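Local coordinates for glideosome-associated protein 50 (PDB 3TGH) that is a component of the glideosome, which drives gliding motility and host cell invasion, and probably helps assemble and hold it on the inner membrane complex of the malaria parasite, at residues 4-9 with 228-233; 246-251 with 286-291. One frame throughout, in Å; residues are numbered along the deposited sequence.

Contact 1 of 2, residues 4-9 with 228-233. With CO (cobalt (II) ion), chain G.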
ATOM      1  N   LEU A   4      -3.178   1.306  16.352  1.00 36.22           N
ATOM      2  CA  LEU A   4      -3.796   1.393  15.029  1.00 33.57           C
ATOM      3  C   LEU A   4      -3.378   0.137  14.266  1.00 31.38           C
ATOM      4  O   LEU A   4      -2.189  -0.157  14.156  1.00 32.73           O
ATOM      5  CB  LEU A   4      -3.327   2.649  14.289  1.00 34.03           C
ATOM      6  CG  LEU A   4      -3.992   2.979  12.946  1.00 37.47           C
ATOM      7  CD1 LEU A   4      -3.511   4.320  12.417  1.00 39.43           C
ATOM      8  CD2 LEU A   4      -3.724   1.904  11.911  1.00 42.24           C
ATOM      9  N   ARG A   5      -4.362  -0.594  13.752  1.00 28.49           N
ATOM     10  CA  ARG A   5      -4.116  -1.858  13.073  1.00 28.22           C
ATOM     11  C   ARG A   5      -4.718  -1.882  11.683  1.00 25.57           C
ATOM     12  O   ARG A   5      -5.911  -1.596  11.497  1.00 25.70           O
ATOM     13  CB  ARG A   5      -4.687  -3.004  13.895  1.00 29.48           C
ATOM     14  CG  ARG A   5      -3.978  -3.158  15.229  1.00 32.00           C
ATOM     15  CD  ARG A   5      -4.441  -4.395  15.946  1.00 36.88           C
ATOM     16  NE  ARG A   5      -3.658  -4.651  17.151  1.00 40.00           N
ATOM     17  CZ  ARG A   5      -3.813  -5.712  17.940  1.00 43.78           C
ATOM     18  NH1 ARG A   5      -4.738  -6.630  17.671  1.00 43.78           N
ATOM     19  NH2 ARG A   5      -3.040  -5.853  19.010  1.00 43.81           N
ATOM     20  N   PHE A   6      -3.884  -2.251  10.714  1.00 25.46           N
ATOM     21  CA  PHE A   6      -4.297  -2.318   9.333  1.00 23.84           C
ATOM     22  C   PHE A   6      -3.674  -3.538   8.673  1.00 23.76           C
ATOM     23  O   PHE A   6      -2.712  -4.104   9.190  1.00 24.43           O
ATOM     24  CB  PHE A   6      -3.974  -1.001   8.598  1.00 23.10           C
ATOM     25  CG  PHE A   6      -2.516  -0.763   8.340  1.00 23.43           C
ATOM     26  CD1 PHE A   6      -1.951  -1.130   7.120  1.00 22.47           C
ATOM     27  CD2 PHE A   6      -1.706  -0.160   9.297  1.00 26.49           C
ATOM     28  CE1 PHE A   6      -0.604  -0.892   6.858  1.00 27.11           C
ATOM     29  CE2 PHE A   6      -0.349   0.079   9.038  1.00 26.35           C
ATOM     30  CZ  PHE A   6       0.196  -0.292   7.819  1.00 25.10           C
ATOM     31  N   ALA A   7      -4.276  -3.975   7.576  1.00 23.51           N
ATOM     32  CA  ALA A   7      -3.784  -5.114   6.818  1.00 24.02           C
ATOM     33  C   ALA A   7      -3.342  -4.661   5.437  1.00 23.91           C
ATOM     34  O   ALA A   7      -3.815  -3.643   4.929  1.00 22.98           O
ATOM     35  CB  ALA A   7      -4.869  -6.194   6.703  1.00 24.29           C
ATOM     36  N   SER A   8      -2.418  -5.416   4.843  1.00 22.74           N
ATOM     37  CA  SER A   8      -1.948  -5.180   3.481  1.00 23.51           C
ATOM     38  C   SER A   8      -2.225  -6.417   2.638  1.00 25.86           C
ATOM     39  O   SER A   8      -1.924  -7.534   3.065  1.00 27.31           O
ATOM     40  CB  SER A   8      -0.438  -4.908   3.458  1.00 26.97           C
ATOM     41  OG  SER A   8      -0.116  -3.670   4.062  1.00 32.31           O
ATOM     42  N   LEU A   9      -2.787  -6.206   1.447  1.00 23.03           N
ATOM     43  CA  LEU A   9      -3.108  -7.271   0.502  1.00 23.66           C
ATOM     44  C   LEU A   9      -2.750  -6.804  -0.913  1.00 22.69           C
ATOM     45  O   LEU A   9      -3.283  -5.811  -1.389  1.00 21.83           O
ATOM     46  CB  LEU A   9      -4.602  -7.599   0.573  1.00 24.03           C
ATOM     47  CG  LEU A   9      -5.070  -8.722  -0.360  1.00 27.21           C
ATOM     48  CD1 LEU A   9      -4.581 -10.084   0.147  1.00 27.57           C
ATOM     49  CD2 LEU A   9      -6.585  -8.686  -0.522  1.00 26.01           C
ATOM     50  N   LEU A 228       8.103   2.597   6.702  1.00 26.80           N
ATOM     51  CA  LEU A 228       7.817   1.456   5.830  1.00 27.92           C
ATOM     52  C   LEU A 228       7.517   1.910   4.405  1.00 27.33           C
ATOM     53  O   LEU A 228       6.739   2.843   4.202  1.00 23.49           O
ATOM     54  CB  LEU A 228       6.568   0.719   6.304  1.00 29.51           C
ATOM     55  CG  LEU A 228       6.602  -0.442   7.288  1.00 36.80           C
ATOM     56  CD1 LEU A 228       7.359  -0.110   8.541  1.00 39.85           C
ATOM     57  CD2 LEU A 228       5.163  -0.836   7.590  1.00 34.06           C
ATOM     58  N   TYR A 229       8.100   1.226   3.424  1.00 22.50           N
ATOM     59  CA  TYR A 229       7.603   1.293   2.055  1.00 20.97           C
ATOM     60  C   TYR A 229       7.047  -0.085   1.726  1.00 20.81           C
ATOM     61  O   TYR A 229       7.788  -1.061   1.678  1.00 23.95           O
ATOM     62  CB  TYR A 229       8.690   1.702   1.045  1.00 23.35           C
ATOM     63  CG  TYR A 229       8.209   1.641  -0.399  1.00 23.51           C
ATOM     64  CD1 TYR A 229       7.018   2.251  -0.782  1.00 25.96           C
ATOM     65  CD2 TYR A 229       8.920   0.955  -1.370  1.00 24.43           C
ATOM     66  CE1 TYR A 229       6.559   2.188  -2.085  1.00 26.58           C
ATOM     67  CE2 TYR A 229       8.472   0.895  -2.693  1.00 24.72           C
ATOM     68  CZ  TYR A 229       7.284   1.507  -3.041  1.00 27.48           C
ATOM     69  OH  TYR A 229       6.814   1.456  -4.334  1.00 27.54           O
ATOM     70  N   ILE A 230       5.728  -0.157   1.560  1.00 20.80           N
ATOM     71  CA  ILE A 230       5.019  -1.400   1.278  1.00 21.72           C
ATOM     72  C   ILE A 230       4.701  -1.471  -0.212  1.00 22.83           C
ATOM     73  O   ILE A 230       4.041  -0.578  -0.762  1.00 22.47           O
ATOM     74  CB  ILE A 230       3.700  -1.498   2.094  1.00 21.86           C
ATOM     75  CG1 ILE A 230       3.962  -1.257   3.592  1.00 24.39           C
ATOM     76  CG2 ILE A 230       3.020  -2.862   1.839  1.00 23.33           C
ATOM     77  CD1 ILE A 230       2.678  -1.152   4.459  1.00 23.83           C
ATOM     78  N   SER A 231       5.194  -2.514  -0.873  1.00 21.38           N
ATOM     79  CA  SER A 231       4.998  -2.676  -2.304  1.00 21.71           C
ATOM     80  C   SER A 231       4.510  -4.086  -2.612  1.00 21.11           C
ATOM     81  O   SER A 231       4.377  -4.925  -1.716  1.00 23.28           O
ATOM     82  CB  SER A 231       6.303  -2.370  -3.041  1.00 25.81           C
ATOM     83  OG  SER A 231       7.330  -3.222  -2.590  1.00 30.76           O
ATOM     84  N   GLY A 232       4.213  -4.327  -3.881  1.00 21.58           N
ATOM     85  CA  GLY A 232       3.749  -5.621  -4.347  1.00 22.75           C
ATOM     86  C   GLY A 232       4.555  -5.975  -5.578  1.00 22.85           C
ATOM     87  O   GLY A 232       5.784  -5.975  -5.530  1.00 23.40           O
ATOM     88  N   HIS A 233       3.857  -6.262  -6.670  1.00 24.27           N
ATOM     89  CA  HIS A 233       4.449  -6.482  -7.991  1.00 25.44           C
ATOM     90  C   HIS A 233       5.140  -7.832  -8.093  1.00 25.76           C
ATOM     91  O   HIS A 233       4.778  -8.652  -8.926  1.00 25.79           O
ATOM     92  CB  HIS A 233       5.417  -5.358  -8.368  1.00 25.22           C
ATOM     93  CG  HIS A 233       5.707  -5.296  -9.829  1.00 26.17           C
ATOM     94  ND1 HIS A 233       5.019  -4.466 -10.688  1.00 30.88           N
ATOM     95  CD2 HIS A 233       6.598  -5.975 -10.587  1.00 28.79           C
ATOM     96  CE1 HIS A 233       5.484  -4.630 -11.915  1.00 33.05           C
ATOM     97  NE2 HIS A 233       6.438  -5.542 -11.879  1.00 28.50           N
TER
HETATM   98 CO    CO G  21       7.840  -5.784 -13.540  1.00 50.06          CO
HETATM   99  O   HOH W   1       6.401  -6.403 -14.795  1.00 38.45           O
HETATM  100  O   HOH W   2       7.131  -3.680 -14.577  1.00 33.82           O
HETATM  101  O   HOH W   3       8.575  -7.863 -12.894  1.00 33.30           O
HETATM  102  O   HOH W   4       9.587  -4.497 -12.514  1.00 30.64           O
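Phe6, Ser8 and Ile230 meet between the two facing beta sheets of the metallophosphoesterase sandwich, where strand 4-8 of one sheet looks across at strand 228-231 of the other. Phe6 and Ile230 point at each other from these strands, and the ring presents its rim rather than a face, with CD1 of Ile230 near the ring plane and 4.1 Å from CE1 of Phe6. Ile230 suits this interior because its two branches diverge along the strand: CG1 sits beside the backbone N (chi1 -52°) and carries CD1 forward to Phe6, while both CD1 and CG2 lie against Ser8. Aromatic neighbours also pack on Phe6, His279 stacked on it and Phe154 edge-to-face. The short side chain of Ser8 fits against the two Ile230 methyls, its OG 3.8 Å from Ile230 CD1, and its buried hydroxyl is satisfied by a hydrogen bond with NE2 of His279. Beyond the strand, Gly232 leads to His233, a metal ligand whose ND1 is hydrogen-bonded to Asp198 and whose backbone N is bonded to Asp11. Four waters join the histidine round the cobalt, which His233 NE2 binds at 2.2 Å.

Contact 2 of 2, residues 246-251 with 286-291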
ATOM      1  N   ALA A 246      12.027  -0.070   6.656  1.00 34.55           N
ATOM      2  CA  ALA A 246      11.658  -1.406   6.232  1.00 32.97           C
ATOM      3  C   ALA A 246      11.019  -1.350   4.845  1.00 30.27           C
ATOM      4  O   ALA A 246      10.085  -0.590   4.610  1.00 32.77           O
ATOM      5  CB  ALA A 246      10.705  -2.043   7.226  1.00 30.74           C
ATOM      6  N   HIS A 247      11.533  -2.169   3.937  1.00 27.75           N
ATOM      7  CA  HIS A 247      10.925  -2.371   2.637  1.00 26.05           C
ATOM      8  C   HIS A 247      10.157  -3.676   2.717  1.00 26.03           C
ATOM      9  O   HIS A 247      10.739  -4.739   2.926  1.00 26.60           O
ATOM     10  CB  HIS A 247      12.002  -2.437   1.553  1.00 27.11           C
ATOM     11  CG  HIS A 247      12.820  -1.190   1.447  1.00 28.08           C
ATOM     12  ND1 HIS A 247      12.612  -0.246   0.466  1.00 28.63           N
ATOM     13  CD2 HIS A 247      13.828  -0.717   2.220  1.00 29.70           C
ATOM     14  CE1 HIS A 247      13.468   0.748   0.628  1.00 31.89           C
ATOM     15  NE2 HIS A 247      14.220   0.484   1.683  1.00 30.30           N
ATOM     16  N   ILE A 248       8.842  -3.593   2.586  1.00 25.39           N
ATOM     17  CA  ILE A 248       8.002  -4.761   2.707  1.00 24.52           C
ATOM     18  C   ILE A 248       7.372  -5.060   1.362  1.00 26.05           C
ATOM     19  O   ILE A 248       6.710  -4.194   0.781  1.00 25.23           O
ATOM     20  CB  ILE A 248       6.901  -4.543   3.749  1.00 26.28           C
ATOM     21  CG1 ILE A 248       7.513  -4.371   5.145  1.00 30.85           C
ATOM     22  CG2 ILE A 248       5.919  -5.705   3.716  1.00 26.35           C
ATOM     23  CD1 ILE A 248       6.500  -4.032   6.219  1.00 33.55           C
ATOM     24  N   THR A 249       7.587  -6.282   0.868  1.00 24.73           N
ATOM     25  CA  THR A 249       6.867  -6.776  -0.287  1.00 24.82           C
ATOM     26  C   THR A 249       5.711  -7.645   0.197  1.00 26.91           C
ATOM     27  O   THR A 249       5.882  -8.553   1.031  1.00 25.87           O
ATOM     28  CB  THR A 249       7.740  -7.609  -1.234  1.00 27.96           C
ATOM     29  OG1 THR A 249       8.922  -6.878  -1.565  1.00 29.54           O
ATOM     30  CG2 THR A 249       6.967  -7.926  -2.511  1.00 27.87           C
ATOM     31  N   CYS A 250       4.533  -7.343  -0.325  1.00 26.94           N
ATOM     32  CA  CYS A 250       3.317  -8.062   0.003  1.00 27.10           C
ATOM     33  C   CYS A 250       2.544  -8.220  -1.299  1.00 26.53           C
ATOM     34  O   CYS A 250       1.508  -7.588  -1.510  1.00 26.70           O
ATOM     35  CB  CYS A 250       2.537  -7.289   1.069  1.00 31.15           C
ATOM     36  SG  CYS A 250       1.133  -8.164   1.740  1.00 38.64           S
ATOM     37  N   GLY A 251       3.081  -9.055  -2.190  1.00 25.14           N
ATOM     38  CA  GLY A 251       2.543  -9.206  -3.544  1.00 24.99           C
ATOM     39  C   GLY A 251       1.948 -10.570  -3.852  1.00 27.45           C
ATOM     40  O   GLY A 251       1.665 -10.875  -5.012  1.00 25.93           O
ATOM     41  N   ILE A 286       6.238  -0.207  15.134  1.00 31.27           N
ATOM     42  CA  ILE A 286       5.422  -0.943  14.179  1.00 32.69           C
ATOM     43  C   ILE A 286       5.773  -2.422  14.217  1.00 33.01           C
ATOM     44  O   ILE A 286       6.939  -2.793  14.055  1.00 37.09           O
ATOM     45  CB  ILE A 286       5.629  -0.452  12.739  1.00 31.00           C
ATOM     46  CG1 ILE A 286       5.487   1.068  12.668  1.00 33.11           C
ATOM     47  CG2 ILE A 286       4.616  -1.146  11.808  1.00 31.09           C
ATOM     48  CD1 ILE A 286       5.664   1.637  11.282  1.00 31.30           C
ATOM     49  N   VAL A 287       4.763  -3.253  14.448  1.00 31.77           N
ATOM     50  CA  VAL A 287       4.912  -4.700  14.369  1.00 32.32           C
ATOM     51  C   VAL A 287       4.179  -5.162  13.118  1.00 32.72           C
ATOM     52  O   VAL A 287       2.995  -4.865  12.945  1.00 32.43           O
ATOM     53  CB  VAL A 287       4.324  -5.404  15.611  1.00 34.25           C
ATOM     54  CG1 VAL A 287       4.416  -6.915  15.462  1.00 36.37           C
ATOM     55  CG2 VAL A 287       5.046  -4.954  16.876  1.00 35.70           C
ATOM     56  N   THR A 288       4.892  -5.865  12.242  1.00 28.51           N
ATOM     57  CA  THR A 288       4.315  -6.415  11.031  1.00 27.95           C
ATOM     58  C   THR A 288       4.328  -7.936  11.121  1.00 29.53           C
ATOM     59  O   THR A 288       5.369  -8.534  11.400  1.00 30.14           O
ATOM     60  CB  THR A 288       5.107  -5.965   9.790  1.00 27.82           C
ATOM     61  OG1 THR A 288       5.005  -4.541   9.651  1.00 28.83           O
ATOM     62  CG2 THR A 288       4.574  -6.640   8.525  1.00 29.07           C
ATOM     63  N   LYS A 289       3.167  -8.550  10.908  1.00 28.78           N
ATOM     64  CA  LYS A 289       3.040 -10.002  10.893  1.00 30.44           C
ATOM     65  C   LYS A 289       2.745 -10.492   9.480  1.00 29.90           C
ATOM     66  O   LYS A 289       1.776 -10.057   8.832  1.00 26.88           O
ATOM     67  CB  LYS A 289       1.935 -10.458  11.848  1.00 32.20           C
ATOM     68  CG  LYS A 289       2.251 -10.228  13.317  1.00 35.67           C
ATOM     69  CD  LYS A 289       1.064 -10.597  14.192  1.00 39.56           C
ATOM     70  CE  LYS A 289       1.219 -10.076  15.617  1.00 44.98           C
ATOM     71  NZ  LYS A 289      -0.007 -10.328  16.440  1.00 47.91           N
ATOM     72  N   PHE A 290       3.603 -11.382   8.995  1.00 27.18           N
ATOM     73  CA  PHE A 290       3.431 -11.993   7.684  1.00 26.42           C
ATOM     74  C   PHE A 290       2.674 -13.301   7.848  1.00 27.79           C
ATOM     75  O   PHE A 290       3.131 -14.198   8.552  1.00 29.33           O
ATOM     76  CB  PHE A 290       4.789 -12.259   7.037  1.00 26.33           C
ATOM     77  CG  PHE A 290       5.516 -11.015   6.635  1.00 28.27           C
ATOM     78  CD1 PHE A 290       6.264 -10.298   7.563  1.00 30.17           C
ATOM     79  CD2 PHE A 290       5.450 -10.555   5.326  1.00 31.44           C
ATOM     80  CE1 PHE A 290       6.929  -9.136   7.192  1.00 31.32           C
ATOM     81  CE2 PHE A 290       6.114  -9.405   4.943  1.00 30.15           C
ATOM     82  CZ  PHE A 290       6.860  -8.693   5.875  1.00 29.77           C
ATOM     83  N   VAL A 291       1.525 -13.403   7.190  1.00 26.63           N
ATOM     84  CA  VAL A 291       0.636 -14.545   7.336  1.00 28.16           C
ATOM     85  C   VAL A 291       0.627 -15.367   6.059  1.00 28.56           C
ATOM     86  O   VAL A 291       0.421 -14.832   4.963  1.00 28.16           O
ATOM     87  CB  VAL A 291      -0.810 -14.098   7.650  1.00 27.89           C
ATOM     88  CG1 VAL A 291      -1.709 -15.308   7.816  1.00 29.99           C
ATOM     89  CG2 VAL A 291      -0.835 -13.221   8.899  1.00 28.15           C
TER
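Ile248 faces Thr288 and Phe290 across the interface between two strands that run nearly the same way, their axes 28° apart and 10.0 Å from each other at closest approach. With that spacing no backbone bond can join the strands, and they meet chiefly through side chains. Ile248 gives the largest share of the buried surface, and its two branches go to different partners. Its longer arm, extended through chi2 at 175°, meets Thr288 tip to tip, CD1 lying 3.8 Å from OG1 and 4.0 Å from CG2 of Thr288. The short branch, CG2, serves Phe290 instead and comes within 3.8 Å of its CZ, approaching the ring obliquely. A beta-branched residue is apt here, since one side chain fills two places along the opposing strand.

Phe290 is nearly as deeply engaged. Its CB does not aim straight at the other strand, yet the length of the side chain brings the far end of the ring across. There the rim also meets the backbone, with Thr249 O near the ring plane and 4.0 Å from CE2 of Phe290. Phe269 packs on the same aromatic group. Thr288 offers a methyl to the apolar layer and a hydroxyl that would be costly to bury alone; OG1 is hydrogen-bonded to ND1 of His279 on the adjoining strand. This packing of aliphatic and aromatic side chains between two facing mixed sheets is part of the hydrophobic core typical of the metallophosphoesterase beta sandwich.

Contacts 1 and 2 are neighbouring parts of one sandwich core, their centres 6 Å apart. Each pairs a strand of one seven-stranded mixed sheet with a strand of the other. Strands 228-231 and 245-250 lie side by side in one sheet, joined by backbone bonds such as Ser231 N to Ile248 O; in the other, strand 275-282 separates 4-8 from 285-292. His279 on that intervening strand hydrogen-bonds to both Ser8 and Thr288, linking the contacts through one imidazole. Along the chain contact 1 closes before contact 2 opens. The continuous interior thus joins the N-terminal strand to the late strands, and strand 228-231 runs straight on into the loop that carries the metal-binding His233.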